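Local coordinates for protein hydrogen peroxide-inducible genes activator (Corynebacterium glutamicum, PDB 6G1D) that senses hydrogen peroxide and, as a LysR-type transcription factor, probably switches on peroxide-inducible genes, at residues S120-D123 / D128-P131. The protein carries 1 engineered substitution. Sequence-based numbering, arbitrary orientation.
Sequences SIVD and DLEP
Val122, near the end of helix 111-125, packs against Leu129 and Pro131 at the start of strand 129-135. This is the second half of a beta-alpha-beta unit (strand 100-106, helix 111-125, strand 129-135) in the LysR substrate-binding domain, a fold of the periplasmic-binding-protein kind, and it places the helix against an outer strand of the chain's mixed sheet.

The contact is wholly apolar, with no hydrogen bond between the two segments. Val122 CG1 does most of the touching: it lies 3.8 Å from Leu129 CD2 and 4.1 Å from Leu129 CB. The second branch, CG2, sits 3.9 Å from the same CD2, which therefore bears on both methyls of the valine, the two side chains crossing at about a right angle. Valine suits this site because its two branch methyls sit close to its backbone and meet Leu129 at short range, the CA atoms of Val122 and Leu129 being 7.1 Å apart. Leucine is longer: with CG anti to the backbone N (chi1 -167°) and CD2 extended anti to CA, the chain brings CD2 to the valine, while its side chain also touches Leu98 and Leu102.

The bonds from Val122 and Leu129 to their CB atoms lead toward the facing segment, those of Asp123, Asp128 and Glu130 away from it, and Glu130 forms a salt bridge with Lys92. Backbone hydrogen bonds of Glu130 with Gly100 and Leu102 tie the strand to its parallel neighbour. Pro131 adds a compact apolar ring two residues beyond Leu129, its CG 4.2 Å from Val122 CG1.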
ATOM      1  N   SER B 120     -31.886   2.458  11.090  1.00 35.50           N
ATOM      2  CA  SER B 120     -33.080   2.966  11.761  1.00 36.48           C
ATOM      3  C   SER B 120     -34.017   1.815  12.193  1.00 37.00           C
ATOM      4  O   SER B 120     -34.539   1.838  13.303  1.00 39.56           O
ATOM      5  CB  SER B 120     -33.823   3.977  10.857  1.00 36.16           C
ATOM      6  OG  SER B 120     -35.005   4.399  11.480  1.00 50.10           O
ATOM      7  N   ILE B 121     -34.198   0.811  11.335  1.00 40.06           N
ATOM      8  CA  ILE B 121     -34.962  -0.381  11.684  1.00 38.30           C
ATOM      9  C   ILE B 121     -34.348  -1.123  12.873  1.00 42.96           C
ATOM     10  O   ILE B 121     -35.036  -1.557  13.800  1.00 42.55           O
ATOM     11  CB  ILE B 121     -35.049  -1.357  10.496  1.00 39.16           C
ATOM     12  CG1 ILE B 121     -35.980  -0.768   9.436  1.00 38.08           C
ATOM     13  CG2 ILE B 121     -35.574  -2.722  10.931  1.00 39.52           C
ATOM     14  CD1 ILE B 121     -35.922  -1.479   8.116  1.00 38.52           C
ATOM     15  N   VAL B 122     -33.039  -1.283  12.823  1.00 37.37           N
ATOM     16  CA  VAL B 122     -32.296  -1.958  13.863  1.00 38.12           C
ATOM     17  C   VAL B 122     -32.405  -1.189  15.167  1.00 39.47           C
ATOM     18  O   VAL B 122     -32.638  -1.781  16.196  1.00 45.85           O
ATOM     19  CB  VAL B 122     -30.813  -2.155  13.432  1.00 39.60           C
ATOM     20  CG1 VAL B 122     -29.858  -2.306  14.613  1.00 46.57           C
ATOM     21  CG2 VAL B 122     -30.746  -3.330  12.457  1.00 39.46           C
ATOM     22  N   ASP B 123     -32.203   0.116  15.143  1.00 44.20           N
ATOM     23  CA  ASP B 123     -32.268   0.945  16.348  1.00 47.00           C
ATOM     24  C   ASP B 123     -33.642   0.829  17.048  1.00 52.46           C
ATOM     25  O   ASP B 123     -33.698   0.692  18.280  1.00 52.17           O
ATOM     26  CB  ASP B 123     -31.949   2.415  16.013  1.00 48.01           C
ATOM     27  CG  ASP B 123     -32.173   3.356  17.194  1.00 53.23           C
ATOM     28  OD1 ASP B 123     -31.403   3.335  18.183  1.00 55.27           O
ATOM     29  OD2 ASP B 123     -33.131   4.136  17.136  1.00 60.88           O
ATOM     30  N   ASP B 128     -30.976  -4.183  21.230  1.00 51.41           N
ATOM     31  CA  ASP B 128     -29.809  -4.854  21.799  1.00 53.15           C
ATOM     32  C   ASP B 128     -28.762  -5.288  20.742  1.00 50.62           C
ATOM     33  O   ASP B 128     -27.699  -5.793  21.106  1.00 49.60           O
ATOM     34  CB  ASP B 128     -30.247  -6.053  22.645  1.00 55.17           C
ATOM     35  CG  ASP B 128     -31.168  -5.657  23.802  1.00 63.22           C
ATOM     36  OD1 ASP B 128     -32.305  -6.169  23.810  1.00 66.06           O
ATOM     37  OD2 ASP B 128     -30.747  -4.858  24.679  1.00 63.60           O
ATOM     38  N   LEU B 129     -29.060  -5.116  19.448  1.00 52.25           N
ATOM     39  CA  LEU B 129     -28.083  -5.361  18.388  1.00 50.35           C
ATOM     40  C   LEU B 129     -27.043  -4.228  18.409  1.00 52.50           C
ATOM     41  O   LEU B 129     -27.411  -3.067  18.566  1.00 55.01           O
ATOM     42  CB  LEU B 129     -28.729  -5.437  17.022  1.00 48.71           C
ATOM     43  CG  LEU B 129     -27.920  -5.977  15.846  1.00 51.08           C
ATOM     44  CD1 LEU B 129     -27.543  -7.432  16.022  1.00 51.97           C
ATOM     45  CD2 LEU B 129     -28.786  -5.932  14.592  1.00 51.82           C
ATOM     46  N   GLU B 130     -25.765  -4.599  18.296  1.00 51.45           N
ATOM     47  CA  GLU B 130     -24.642  -3.663  18.269  1.00 55.57           C
ATOM     48  C   GLU B 130     -23.970  -3.820  16.906  1.00 54.34           C
ATOM     49  O   GLU B 130     -23.007  -4.586  16.771  1.00 50.61           O
ATOM     50  CB  GLU B 130     -23.600  -3.990  19.342  1.00 57.17           C
ATOM     51  CG  GLU B 130     -23.953  -3.703  20.782  1.00 68.11           C
ATOM     52  CD  GLU B 130     -22.689  -3.842  21.676  1.00 77.75           C
ATOM     53  OE1 GLU B 130     -21.633  -4.452  21.273  1.00 71.98           O
ATOM     54  OE2 GLU B 130     -22.749  -3.327  22.798  1.00 82.48           O
ATOM     55  N   PRO B 131     -24.468  -3.115  15.889  1.00 45.49           N
ATOM     56  CA  PRO B 131     -23.898  -3.320  14.564  1.00 51.37           C
ATOM     57  C   PRO B 131     -22.528  -2.630  14.383  1.00 45.32           C
ATOM     58  O   PRO B 131     -22.250  -1.585  14.958  1.00 44.81           O
ATOM     59  CB  PRO B 131     -24.973  -2.743  13.629  1.00 48.06           C
ATOM     60  CG  PRO B 131     -25.680  -1.727  14.474  1.00 46.97           C
ATOM     61  CD  PRO B 131     -25.478  -2.047  15.906  1.00 50.11           C
TER